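Local coordinates for phosphodiesterase (Salpingoeca rosetta, PDB 7D7P), which is a metal-dependent type of phosphodiesterase from the HD superfamily, with an all-helical fold that holds a zinc ion and a magnesium ion, at residues A[264-267]-A[268-272]; A[315-318]-A[319-323]; A[332-335]-A[336-339]; A[249-252]-A[253-257]; A[54-58]-A[59-63]. All coordinates share one frame; numbering follows the deposited sequence.

Contact 1: residues A[264-267]-A[268-272]; sequences PIKP and FESNK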
loop_
_atom_site.group_PDB
_atom_site.type_symbol
_atom_site.label_atom_id
_atom_site.label_comp_id
_atom_site.label_asym_id
_atom_site.label_seq_id
_atom_site.Cartn_x
_atom_site.Cartn_y
_atom_site.Cartn_z
ATOM N N PRO A 264 -5.325 -8.166 12.471
ATOM C CA PRO A 264 -4.388 -7.040 12.338
ATOM C C PRO A 264 -4.558 -5.941 13.376
ATOM O O PRO A 264 -3.723 -5.027 13.412
ATOM C CB PRO A 264 -4.683 -6.497 10.925
ATOM C CG PRO A 264 -5.588 -7.508 10.279
ATOM C CD PRO A 264 -6.336 -8.135 11.399
ATOM N N ILE A 265 -5.591 -5.980 14.210
ATOM C CA ILE A 265 -5.806 -4.939 15.208
ATOM C C ILE A 265 -5.448 -5.430 16.611
ATOM O O ILE A 265 -5.827 -4.808 17.600
ATOM C CB ILE A 265 -7.240 -4.390 15.152
ATOM C CG1 ILE A 265 -8.264 -5.498 15.405
ATOM C CG2 ILE A 265 -7.500 -3.714 13.813
ATOM C CD1 ILE A 265 -9.699 -5.009 15.376
ATOM N N LYS A 266 -4.713 -6.526 16.706
ATOM C CA LYS A 266 -4.223 -7.085 17.954
ATOM C C LYS A 266 -2.704 -6.954 18.034
ATOM O O LYS A 266 -2.041 -6.660 17.031
ATOM C CB LYS A 266 -4.637 -8.559 18.064
ATOM C CG LYS A 266 -6.126 -8.770 18.293
ATOM C CD LYS A 266 -6.546 -8.290 19.669
ATOM C CE LYS A 266 -8.030 -8.528 19.914
ATOM N NZ LYS A 266 -8.410 -8.184 21.315
ATOM N N PRO A 267 -2.115 -7.143 19.218
ATOM C CA PRO A 267 -0.649 -7.155 19.315
ATOM C C PRO A 267 -0.046 -8.190 18.373
ATOM O O PRO A 267 -0.686 -9.186 18.027
ATOM C CB PRO A 267 -0.393 -7.507 20.784
ATOM C CG PRO A 267 -1.600 -7.000 21.493
ATOM C CD PRO A 267 -2.753 -7.199 20.547
ATOM N N PHE A 268 1.203 -7.945 17.960
ATOM C CA PHE A 268 1.775 -8.723 16.861
ATOM C C PHE A 268 1.863 -10.205 17.198
ATOM O O PHE A 268 1.668 -11.056 16.322
ATOM C CB PHE A 268 3.156 -8.198 16.475
ATOM C CG PHE A 268 3.779 -8.961 15.339
ATOM C CD1 PHE A 268 3.336 -8.771 14.039
ATOM C CD2 PHE A 268 4.779 -9.891 15.572
ATOM C CE1 PHE A 268 3.893 -9.482 12.988
ATOM C CE2 PHE A 268 5.342 -10.604 14.524
ATOM C CZ PHE A 268 4.897 -10.399 13.232
ATOM N N GLU A 269 2.168 -10.539 18.455
ATOM C CA GLU A 269 2.191 -11.946 18.840
ATOM C C GLU A 269 0.826 -12.590 18.626
ATOM O O GLU A 269 0.736 -13.751 18.215
ATOM C CB GLU A 269 2.635 -12.098 20.294
ATOM C CG GLU A 269 2.915 -13.542 20.690
ATOM C CD GLU A 269 3.455 -13.673 22.100
ATOM O OE1 GLU A 269 2.647 -13.646 23.053
ATOM O OE2 GLU A 269 4.688 -13.804 22.255
ATOM N N SER A 270 -0.249 -11.843 18.892
ATOM C CA SER A 270 -1.588 -12.340 18.589
ATOM C C SER A 270 -1.826 -12.385 17.085
ATOM O O SER A 270 -2.420 -13.343 16.573
ATOM C CB SER A 270 -2.636 -11.467 19.285
ATOM O OG SER A 270 -3.936 -11.723 18.782
ATOM N N ASN A 271 -1.360 -11.360 16.361
ATOM C CA ASN A 271 -1.491 -11.341 14.907
ATOM C C ASN A 271 -0.826 -12.561 14.277
ATOM O O ASN A 271 -1.398 -13.196 13.382
ATOM C CB ASN A 271 -0.886 -10.048 14.352
ATOM C CG ASN A 271 -1.268 -9.783 12.897
ATOM O OD1 ASN A 271 -0.887 -8.757 12.324
ATOM N ND2 ASN A 271 -2.016 -10.698 12.296
ATOM N N LYS A 272 0.374 -12.915 14.744
ATOM C CA LYS A 272 1.137 -13.981 14.103
ATOM C C LYS A 272 0.557 -15.359 14.407
ATOM O O LYS A 272 0.494 -16.216 13.518
ATOM C CB LYS A 272 2.600 -13.910 14.540
ATOM C CG LYS A 272 3.520 -14.819 13.745
ATOM C CD LYS A 272 4.919 -14.846 14.339
ATOM C CE LYS A 272 5.906 -15.470 13.372
ATOM N NZ LYS A 272 5.387 -16.749 12.812
#
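S270 and K266 meet at the start of helix 268-291. The hydroxyl OG of S270 lies 3.3 Å from K266 CB, so it touches the aliphatic root of the lysine and not its ammonium end. The lysine chain bends at chi2 (-68°) and runs away, and NZ is hydrogen-bonded to the carbonyls of W54 and F56. Next to S270, N271 lies beside P264. Its amide stands opposite the backbone N (chi1 -166°), which brings N271 OD1 to 3.9 Å from P264 CA. That oxygen is hydrogen-bonded to NE1 of W348. The F268 side chain starts away from the loop, and its ring meets W348 edge-to-face. P267 is the N-cap residue. Its carbonyl O takes the N-H of N271 in the carbonyl plane, at 2.8 Å, with a weak second bond from S270 N. The backbone thus makes the polar links across this turn, while K266 NZ and N271 OD1 find their partners in the loop 54-58 and helix 336-359.

Contact 2: residues A[315-318]-A[319-323]; sequences FINF and VVKPW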
loop_
_atom_site.group_PDB
_atom_site.type_symbol
_atom_site.label_atom_id
_atom_site.label_comp_id
_atom_site.label_asym_id
_atom_site.label_seq_id
_atom_site.Cartn_x
_atom_site.Cartn_y
_atom_site.Cartn_z
ATOM N N PHE A 315 -2.805 -8.516 2.488
ATOM C CA PHE A 315 -4.133 -8.452 3.093
ATOM C C PHE A 315 -4.323 -7.157 3.872
ATOM O O PHE A 315 -5.412 -6.573 3.863
ATOM C CB PHE A 315 -4.350 -9.665 3.996
ATOM C CG PHE A 315 -5.720 -9.731 4.609
ATOM C CD1 PHE A 315 -6.847 -9.848 3.811
ATOM C CD2 PHE A 315 -5.878 -9.687 5.984
ATOM C CE1 PHE A 315 -8.109 -9.914 4.375
ATOM C CE2 PHE A 315 -7.138 -9.754 6.555
ATOM C CZ PHE A 315 -8.255 -9.865 5.750
ATOM N N ILE A 316 -3.273 -6.686 4.543
ATOM C CA ILE A 316 -3.374 -5.443 5.299
ATOM C C ILE A 316 -3.386 -4.242 4.360
ATOM O O ILE A 316 -4.170 -3.304 4.543
ATOM C CB ILE A 316 -2.230 -5.359 6.326
ATOM C CG1 ILE A 316 -2.456 -6.364 7.458
ATOM C CG2 ILE A 316 -2.098 -3.948 6.872
ATOM C CD1 ILE A 316 -1.255 -6.552 8.355
ATOM N N ASN A 317 -2.537 -4.256 3.329
ATOM C CA ASN A 317 -2.397 -3.078 2.477
ATOM C C ASN A 317 -3.631 -2.837 1.615
ATOM O O ASN A 317 -3.965 -1.682 1.331
ATOM C CB ASN A 317 -1.160 -3.210 1.589
ATOM C CG ASN A 317 0.020 -2.417 2.117
ATOM O OD1 ASN A 317 -0.140 -1.527 2.950
ATOM N ND2 ASN A 317 1.213 -2.738 1.631
ATOM N N PHE A 318 -4.321 -3.895 1.194
ATOM C CA PHE A 318 -5.418 -3.753 0.248
ATOM C C PHE A 318 -6.794 -4.025 0.838
ATOM O O PHE A 318 -7.794 -3.694 0.192
ATOM C CB PHE A 318 -5.197 -4.677 -0.958
ATOM C CG PHE A 318 -4.110 -4.209 -1.882
ATOM C CD1 PHE A 318 -4.265 -3.045 -2.618
ATOM C CD2 PHE A 318 -2.931 -4.925 -2.007
ATOM C CE1 PHE A 318 -3.267 -2.606 -3.466
ATOM C CE2 PHE A 318 -1.928 -4.491 -2.856
ATOM C CZ PHE A 318 -2.097 -3.330 -3.585
ATOM N N VAL A 319 -6.886 -4.607 2.033
ATOM C CA VAL A 319 -8.191 -4.942 2.597
ATOM C C VAL A 319 -8.396 -4.266 3.950
ATOM O O VAL A 319 -9.370 -3.530 4.144
ATOM C CB VAL A 319 -8.371 -6.466 2.722
ATOM C CG1 VAL A 319 -9.721 -6.787 3.345
ATOM C CG2 VAL A 319 -8.235 -7.134 1.363
ATOM N N VAL A 320 -7.489 -4.509 4.894
ATOM C CA VAL A 320 -7.701 -4.048 6.264
ATOM C C VAL A 320 -7.457 -2.549 6.380
ATOM O O VAL A 320 -8.282 -1.816 6.935
ATOM C CB VAL A 320 -6.815 -4.841 7.243
ATOM C CG1 VAL A 320 -7.088 -4.398 8.677
ATOM C CG2 VAL A 320 -7.061 -6.330 7.090
ATOM N N LYS A 321 -6.318 -2.075 5.873
ATOM C CA LYS A 321 -5.996 -0.652 6.003
ATOM C C LYS A 321 -6.998 0.246 5.292
ATOM O O LYS A 321 -7.459 1.225 5.914
ATOM C CB LYS A 321 -4.565 -0.397 5.512
ATOM C CG LYS A 321 -4.005 0.965 5.884
ATOM C CD LYS A 321 -2.490 0.981 5.717
ATOM C CE LYS A 321 -1.885 2.291 6.189
ATOM N NZ LYS A 321 -0.401 2.203 6.278
ATOM N N PRO A 322 -7.381 0.012 4.031
ATOM C CA PRO A 322 -8.414 0.868 3.427
ATOM C C PRO A 322 -9.746 0.787 4.147
ATOM O O PRO A 322 -10.491 1.775 4.165
ATOM C CB PRO A 322 -8.517 0.343 1.987
ATOM C CG PRO A 322 -7.225 -0.354 1.739
ATOM C CD PRO A 322 -6.853 -0.962 3.055
ATOM N N TRP A 323 -10.068 -0.364 4.744
ATOM C CA TRP A 323 -11.308 -0.484 5.504
ATOM C C TRP A 323 -11.290 0.429 6.724
ATOM O O TRP A 323 -12.223 1.211 6.942
ATOM C CB TRP A 323 -11.528 -1.940 5.920
ATOM C CG TRP A 323 -12.741 -2.158 6.782
ATOM C CD1 TRP A 323 -12.779 -2.224 8.146
ATOM C CD2 TRP A 323 -14.092 -2.342 6.336
ATOM N NE1 TRP A 323 -14.067 -2.436 8.575
ATOM C CE2 TRP A 323 -14.892 -2.513 7.484
ATOM C CE3 TRP A 323 -14.702 -2.380 5.077
ATOM C CZ2 TRP A 323 -16.269 -2.718 7.411
ATOM C CZ3 TRP A 323 -16.069 -2.582 5.008
ATOM C CH2 TRP A 323 -16.837 -2.748 6.169
HETATM O O HOH W 1 -10.517 -2.839 1.498
#
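F315 lays its ring obliquely across two valines of the next turn. Its CE2 is 3.5 Å from V320 CG2, and CE1 is 3.7 Å from V319 CG1. The two valines offer different branches. In V319 the touching methyl lies opposite the backbone N (chi1 179°), whereas in V320 it is the branch opposite the carbonyl carbon. The ring therefore spans the pair, with V319 along the CD1-CE1 side and V320 along the CD2-CE2 side. The backbone below is not a regular alpha-helix. Helix 305-330 has a wider pi-type turn here, followed by a kink at P322. F315 O takes V320 N, five residues on, in the carbonyl plane at 3.1 Å, and V319 N more weakly. I316 O likewise takes K321 N at 2.8 Å. P322 has no N-H to give to the turn before, and its CD packs 3.4 Å from N317 O instead. A water donates to F318 O and V319 O, so it serves two carbonyls beside the kink. I316 and V320 pack on P264 of the loop before helix 268-291 and on I341 of helix 336-359. K321 puts CB 3.1 Å from I316 O, then runs out extended, and its NZ forms a salt bridge with D342. A longer, weak ion pair links the same nitrogen to E287 of the second subunit.

Contact 3: residues A[332-335]-A[336-339]; sequences PKLD and FLLD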
loop_
_atom_site.group_PDB
_atom_site.type_symbol
_atom_site.label_atom_id
_atom_site.label_comp_id
_atom_site.label_asym_id
_atom_site.label_seq_id
_atom_site.Cartn_x
_atom_site.Cartn_y
_atom_site.Cartn_z
ATOM N N PRO A 332 -13.948 8.765 14.370
ATOM C CA PRO A 332 -12.544 9.086 14.687
ATOM C C PRO A 332 -12.053 8.505 16.001
ATOM O O PRO A 332 -10.834 8.412 16.197
ATOM C CB PRO A 332 -12.534 10.621 14.717
ATOM C CG PRO A 332 -13.709 11.023 13.886
ATOM C CD PRO A 332 -14.753 9.977 14.141
ATOM N N LYS A 333 -12.952 8.104 16.905
ATOM C CA LYS A 333 -12.524 7.492 18.157
ATOM C C LYS A 333 -11.783 6.179 17.937
ATOM O O LYS A 333 -11.068 5.724 18.835
ATOM C CB LYS A 333 -13.731 7.257 19.068
ATOM C CG LYS A 333 -13.366 7.044 20.528
ATOM C CD LYS A 333 -14.599 6.824 21.384
ATOM C CE LYS A 333 -15.579 7.975 21.243
ATOM N NZ LYS A 333 -16.808 7.749 22.047
ATOM N N LEU A 334 -11.932 5.565 16.765
ATOM C CA LEU A 334 -11.316 4.279 16.473
ATOM C C LEU A 334 -10.019 4.407 15.686
ATOM O O LEU A 334 -9.468 3.387 15.261
ATOM C CB LEU A 334 -12.296 3.388 15.706
ATOM C CG LEU A 334 -13.613 3.063 16.408
ATOM C CD1 LEU A 334 -14.507 2.235 15.497
ATOM C CD2 LEU A 334 -13.352 2.338 17.723
ATOM N N ASP A 335 -9.515 5.627 15.485
ATOM C CA ASP A 335 -8.350 5.789 14.624
ATOM C C ASP A 335 -7.063 5.281 15.263
ATOM O O ASP A 335 -6.052 5.165 14.562
ATOM C CB ASP A 335 -8.196 7.255 14.195
ATOM C CG ASP A 335 -7.943 8.199 15.359
ATOM O OD1 ASP A 335 -7.915 7.751 16.525
ATOM O OD2 ASP A 335 -7.776 9.407 15.097
ATOM N N PHE A 336 -7.071 4.968 16.562
ATOM C CA PHE A 336 -5.899 4.348 17.170
ATOM C C PHE A 336 -5.635 2.958 16.610
ATOM O O PHE A 336 -4.498 2.479 16.684
ATOM C CB PHE A 336 -6.055 4.280 18.693
ATOM C CG PHE A 336 -7.154 3.358 19.156
ATOM C CD1 PHE A 336 -8.454 3.819 19.282
ATOM C CD2 PHE A 336 -6.882 2.036 19.474
ATOM C CE1 PHE A 336 -9.466 2.978 19.709
ATOM C CE2 PHE A 336 -7.889 1.189 19.900
ATOM C CZ PHE A 336 -9.183 1.661 20.019
ATOM N N LEU A 337 -6.659 2.302 16.054
ATOM C CA LEU A 337 -6.465 1.001 15.424
ATOM C C LEU A 337 -5.560 1.097 14.203
ATOM O O LEU A 337 -4.873 0.126 13.867
ATOM C CB LEU A 337 -7.815 0.399 15.035
ATOM C CG LEU A 337 -8.779 0.153 16.197
ATOM C CD1 LEU A 337 -10.198 -0.075 15.697
ATOM C CD2 LEU A 337 -8.301 -1.021 17.039
ATOM N N LEU A 338 -5.550 2.249 13.524
ATOM C CA LEU A 338 -4.663 2.423 12.380
ATOM C C LEU A 338 -3.199 2.371 12.796
ATOM O O LEU A 338 -2.351 1.904 12.025
ATOM C CB LEU A 338 -4.971 3.744 11.671
ATOM C CG LEU A 338 -6.244 3.768 10.822
ATOM C CD1 LEU A 338 -6.547 5.176 10.339
ATOM C CD2 LEU A 338 -6.116 2.814 9.646
ATOM N N ASP A 339 -2.882 2.842 14.005
ATOM C CA ASP A 339 -1.519 2.733 14.512
ATOM C C ASP A 339 -1.163 1.292 14.854
ATOM O O ASP A 339 -0.005 0.889 14.697
ATOM C CB ASP A 339 -1.335 3.630 15.736
ATOM C CG ASP A 339 -1.538 5.101 15.418
ATOM O OD1 ASP A 339 -1.224 5.514 14.282
ATOM O OD2 ASP A 339 -2.011 5.844 16.303
#
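F336 turns its ring back toward the loop, so that the carbonyl of K333 meets its edge in the ring plane. The setting is a short 3-10 segment, 332-334, that leads into helix 336-359. The torsion of F336 explains the contact. CG sits between the backbone N and the carbonyl carbon (chi1 67°), a crowded position that folds the ring toward the preceding residues. K333 O is then 3.3 Å from CE1, an arrangement that probably suits the slightly positive ring edge. The neighbouring L337 covers one ring face near the rim with its CG. D335 takes the same kind of first torsion (chi1 63°), which holds its carboxylate close to the backbone N of F336, though the angle is too poor for a hydrogen bond. L334 CB packs 4.0 Å from L337 CD1. Two backbone bonds close the turn, from L337 N to L334 O and from L338 N to D335 O. Both join residues three apart. Outside, L334 packs on helix 109-126, and the F336 ring meets W54 edge-to-face. K333 NZ is hydrogen-bonded to S125 O. L334 CD2 lies 4.4 Å from F336 CE1.

Contact 4: residues A[249-252]-A[253-257]; sequences LFVL and AVLLH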
loop_
_atom_site.group_PDB
_atom_site.type_symbol
_atom_site.label_atom_id
_atom_site.label_comp_id
_atom_site.label_asym_id
_atom_site.label_seq_id
_atom_site.Cartn_x
_atom_site.Cartn_y
_atom_site.Cartn_z
ATOM N N LEU A 249 -28.563 -0.264 10.965
ATOM C CA LEU A 249 -28.256 -1.672 10.736
ATOM C C LEU A 249 -27.003 -1.828 9.882
ATOM O O LEU A 249 -26.196 -2.738 10.112
ATOM C CB LEU A 249 -29.446 -2.373 10.079
ATOM C CG LEU A 249 -29.255 -3.860 9.763
ATOM C CD1 LEU A 249 -28.839 -4.632 11.011
ATOM C CD2 LEU A 249 -30.514 -4.461 9.152
ATOM N N PHE A 250 -26.824 -0.950 8.891
ATOM C CA PHE A 250 -25.607 -0.979 8.086
ATOM C C PHE A 250 -24.369 -0.795 8.956
ATOM O O PHE A 250 -23.360 -1.488 8.769
ATOM C CB PHE A 250 -25.670 0.100 7.004
ATOM C CG PHE A 250 -24.382 0.282 6.245
ATOM C CD1 PHE A 250 -24.031 -0.596 5.233
ATOM C CD2 PHE A 250 -23.534 1.338 6.532
ATOM C CE1 PHE A 250 -22.853 -0.432 4.531
ATOM C CE2 PHE A 250 -22.354 1.508 5.832
ATOM C CZ PHE A 250 -22.014 0.621 4.832
ATOM N N VAL A 251 -24.432 0.129 9.918
ATOM C CA VAL A 251 -23.303 0.374 10.811
ATOM C C VAL A 251 -23.022 -0.851 11.674
ATOM O O VAL A 251 -21.862 -1.224 11.886
ATOM C CB VAL A 251 -23.569 1.626 11.667
ATOM C CG1 VAL A 251 -22.555 1.735 12.798
ATOM C CG2 VAL A 251 -23.545 2.874 10.796
ATOM N N LEU A 252 -24.075 -1.496 12.183
ATOM C CA LEU A 252 -23.883 -2.721 12.957
ATOM C C LEU A 252 -23.221 -3.805 12.115
ATOM O O LEU A 252 -22.326 -4.512 12.592
ATOM C CB LEU A 252 -25.222 -3.213 13.509
ATOM C CG LEU A 252 -26.001 -2.240 14.397
ATOM C CD1 LEU A 252 -27.293 -2.877 14.882
ATOM C CD2 LEU A 252 -25.150 -1.780 15.569
ATOM N N ALA A 253 -23.651 -3.950 10.859
ATOM C CA ALA A 253 -23.008 -4.905 9.965
ATOM C C ALA A 253 -21.551 -4.531 9.718
ATOM O O ALA A 253 -20.683 -5.408 9.637
ATOM C CB ALA A 253 -23.775 -4.983 8.644
ATOM N N VAL A 254 -21.267 -3.234 9.593
ATOM C CA VAL A 254 -19.893 -2.785 9.401
ATOM C C VAL A 254 -19.047 -3.116 10.627
ATOM O O VAL A 254 -17.893 -3.547 10.505
ATOM C CB VAL A 254 -19.872 -1.278 9.077
ATOM C CG1 VAL A 254 -18.486 -0.689 9.304
ATOM C CG2 VAL A 254 -20.333 -1.035 7.645
ATOM N N LEU A 255 -19.613 -2.944 11.825
ATOM C CA LEU A 255 -18.838 -3.161 13.045
ATOM C C LEU A 255 -18.574 -4.643 13.292
ATOM O O LEU A 255 -17.481 -5.013 13.739
ATOM C CB LEU A 255 -19.556 -2.534 14.241
ATOM C CG LEU A 255 -19.557 -1.004 14.286
ATOM C CD1 LEU A 255 -20.355 -0.497 15.478
ATOM C CD2 LEU A 255 -18.131 -0.466 14.320
ATOM N N LEU A 256 -19.557 -5.509 13.022
ATOM C CA LEU A 256 -19.326 -6.940 13.209
ATOM C C LEU A 256 -18.289 -7.462 12.222
ATOM O O LEU A 256 -17.464 -8.315 12.573
ATOM C CB LEU A 256 -20.630 -7.726 13.070
ATOM C CG LEU A 256 -20.444 -9.236 13.288
ATOM C CD1 LEU A 256 -19.988 -9.517 14.715
ATOM C CD2 LEU A 256 -21.700 -10.036 12.956
ATOM N N HIS A 257 -18.320 -6.967 10.983
ATOM C CA HIS A 257 -17.282 -7.324 10.022
ATOM C C HIS A 257 -15.916 -6.853 10.500
ATOM O O HIS A 257 -14.910 -7.552 10.322
ATOM C CB HIS A 257 -17.615 -6.735 8.650
ATOM C CG HIS A 257 -16.579 -7.007 7.605
ATOM N ND1 HIS A 257 -16.164 -8.281 7.282
ATOM C CD2 HIS A 257 -15.880 -6.169 6.803
ATOM C CE1 HIS A 257 -15.250 -8.217 6.330
ATOM N NE2 HIS A 257 -15.059 -6.946 6.021
#
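In F250 the ring leaves the backbone opposite N (chi1 172°), and in V254 the CG2 branch lies opposite the carbonyl carbon. Together these torsions set V254 CG2 over one face of the F250 ring. It is a CH-pi contact, with CG2 3.9 Å from the ring centroid and 20° off the normal. The same methyl is 3.3 Å from F250 O, so it touches both ring and backbone. V251 and L255 run alongside each other in the same direction, with V251 CG1 4.1 Å from L255 CD1. Four successive backbone bonds, from the N-H groups of A253 to L256 to the carbonyls four residues earlier, mark a regular alpha-helix. Every polar link across the two segments is of this backbone kind. Helix 245-260 runs on to the zinc ligand D260. Around it, F250 and V254 face helix 222-234, L249 and A253 face helix 200-215, and L255 and L256 face helix 109-126.

Contact 5: residues A[54-58]-A[59-63]; sequences WDFDA and LDKSD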
loop_
_atom_site.group_PDB
_atom_site.type_symbol
_atom_site.label_atom_id
_atom_site.label_comp_id
_atom_site.label_asym_id
_atom_site.label_seq_id
_atom_site.Cartn_x
_atom_site.Cartn_y
_atom_site.Cartn_z
ATOM N N TRP A 54 -8.055 -4.027 24.733
ATOM C CA TRP A 54 -7.882 -4.353 23.323
ATOM C C TRP A 54 -6.818 -5.417 23.090
ATOM O O TRP A 54 -6.707 -5.922 21.967
ATOM C CB TRP A 54 -7.537 -3.086 22.536
ATOM C CG TRP A 54 -8.670 -2.107 22.452
ATOM C CD1 TRP A 54 -8.972 -1.122 23.348
ATOM C CD2 TRP A 54 -9.657 -2.021 21.416
ATOM N NE1 TRP A 54 -10.083 -0.428 22.933
ATOM C CE2 TRP A 54 -10.523 -0.962 21.750
ATOM C CE3 TRP A 54 -9.893 -2.742 20.241
ATOM C CZ2 TRP A 54 -11.607 -0.602 20.950
ATOM C CZ3 TRP A 54 -10.968 -2.383 19.447
ATOM C CH2 TRP A 54 -11.811 -1.323 19.804
ATOM N N ASP A 55 -6.042 -5.769 24.112
ATOM C CA ASP A 55 -5.021 -6.803 24.013
ATOM C C ASP A 55 -5.569 -8.200 24.277
ATOM O O ASP A 55 -4.786 -9.154 24.338
ATOM C CB ASP A 55 -3.879 -6.509 24.988
ATOM C CG ASP A 55 -3.030 -5.324 24.559
ATOM O OD1 ASP A 55 -3.327 -4.721 23.504
ATOM O OD2 ASP A 55 -2.066 -4.998 25.281
ATOM N N PHE A 56 -6.885 -8.341 24.428
ATOM C CA PHE A 56 -7.475 -9.634 24.753
ATOM C C PHE A 56 -7.195 -10.655 23.657
ATOM O O PHE A 56 -7.348 -10.369 22.465
ATOM C CB PHE A 56 -8.983 -9.485 24.966
ATOM C CG PHE A 56 -9.712 -10.793 25.095
ATOM C CD1 PHE A 56 -9.720 -11.482 26.296
ATOM C CD2 PHE A 56 -10.388 -11.333 24.013
ATOM C CE1 PHE A 56 -10.389 -12.687 26.416
ATOM C CE2 PHE A 56 -11.059 -12.538 24.127
ATOM C CZ PHE A 56 -11.058 -13.216 25.331
ATOM N N ASP A 57 -6.788 -11.854 24.070
ATOM C CA ASP A 57 -6.517 -12.956 23.155
ATOM C C ASP A 57 -7.041 -14.238 23.783
ATOM O O ASP A 57 -6.588 -14.633 24.862
ATOM C CB ASP A 57 -5.019 -13.071 22.851
ATOM C CG ASP A 57 -4.733 -13.965 21.661
ATOM O OD1 ASP A 57 -5.679 -14.600 21.151
ATOM O OD2 ASP A 57 -3.565 -14.026 21.228
ATOM N N ALA A 58 -7.986 -14.888 23.101
ATOM C CA ALA A 58 -8.602 -16.101 23.628
ATOM C C ALA A 58 -7.640 -17.282 23.680
ATOM O O ALA A 58 -7.917 -18.257 24.386
ATOM C CB ALA A 58 -9.826 -16.475 22.791
ATOM N N LEU A 59 -6.526 -17.226 22.945
ATOM C CA LEU A 59 -5.575 -18.334 22.973
ATOM C C LEU A 59 -4.919 -18.482 24.339
ATOM O O LEU A 59 -4.495 -19.584 24.704
ATOM C CB LEU A 59 -4.511 -18.141 21.892
ATOM C CG LEU A 59 -4.977 -18.248 20.438
ATOM C CD1 LEU A 59 -3.825 -17.979 19.473
ATOM C CD2 LEU A 59 -5.605 -19.613 20.165
ATOM N N ASP A 60 -4.841 -17.399 25.107
ATOM C CA ASP A 60 -4.209 -17.408 26.419
ATOM C C ASP A 60 -5.181 -17.714 27.553
ATOM O O ASP A 60 -4.772 -17.697 28.718
ATOM C CB ASP A 60 -3.527 -16.058 26.676
ATOM C CG ASP A 60 -2.557 -15.674 25.570
ATOM O OD1 ASP A 60 -1.815 -16.561 25.097
ATOM O OD2 ASP A 60 -2.539 -14.490 25.173
ATOM N N LYS A 61 -6.444 -18.003 27.249
ATOM C CA LYS A 61 -7.457 -18.243 28.266
ATOM C C LYS A 61 -7.860 -19.712 28.289
ATOM O O LYS A 61 -7.904 -20.380 27.253
ATOM C CB LYS A 61 -8.695 -17.375 28.022
ATOM C CG LYS A 61 -8.397 -15.889 27.898
ATOM C CD LYS A 61 -7.923 -15.310 29.222
ATOM C CE LYS A 61 -7.900 -13.791 29.188
ATOM N NZ LYS A 61 -7.654 -13.218 30.541
ATOM N N SER A 62 -8.161 -20.206 29.486
ATOM C CA SER A 62 -8.659 -21.561 29.649
ATOM C C SER A 62 -10.133 -21.638 29.256
ATOM O O SER A 62 -10.793 -20.628 28.992
ATOM C CB SER A 62 -8.470 -22.031 31.090
ATOM O OG SER A 62 -9.393 -21.388 31.954
ATOM N N ASP A 63 -10.652 -22.868 29.226
ATOM C CA ASP A 63 -12.050 -23.081 28.862
ATOM C C ASP A 63 -12.992 -22.378 29.832
ATOM O O ASP A 63 -13.962 -21.737 29.412
ATOM C CB ASP A 63 -12.355 -24.578 28.813
ATOM C CG ASP A 63 -12.161 -25.166 27.433
ATOM O OD1 ASP A 63 -11.155 -24.823 26.777
ATOM O OD2 ASP A 63 -13.017 -25.968 27.002
#
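D57 OD1 accepts the backbone N-H of L59 at 3.3 Å, nearly straight at 173°. This is an Asx turn, and it opens a short 3-10 turn in the loop before helix 63-76. The donor comes from above the carboxylate plane. OD1 also bonds NE1 of W274, so two N-H groups hold this oxygen. The backbone adds two more bonds between residues three apart. D60 N gives to D57 O at 3.3 Å, and K61 N gives to A58 O at 3.2 Å. The carboxylates of D57 and D60 come close, with D57 OD2 4.1 Å from D60 OD2 and their planes 67° apart. D60 OD1 forms a salt bridge with R273, which probably eases the repulsion. Further out, L59 crosses the D57 carboxylate and packs on helix 268-291. F56 and K61 meet across the turn. The lysine chain bends at chi2 (-68°) and lies obliquely against the ring, and the ring also stacks with H117 of helix 109-126. S62 then caps helix 63-76, its OG hydrogen-bonded to D65 N. The closest touch of the F56 ring on the lysine is between CE1 of F56 and CE of K61, at 3.9 Å.

In the fold
Contact 4 is the most buried of the five and is a mostly apolar stretch of alpha-helix. The others are partly buried, and contact 3 has three exposed residues. Contact 2 also lies within one helix, but a pi-type turn and a proline break its regularity. Contacts 1 and 3 lie where a loop passes into a helix, and contact 5 is a loop turn. The helices of contacts 2 and 3, 305-330 and 336-359, follow each other in the chain. Polar bonds join contacts 1 and 5; aromatic packing joins 3 and 5. Packing joins others, for example I265 of contact 1 with L337 of contact 3. Contacts 4 and 5 lie on opposite sides of the chain's centre.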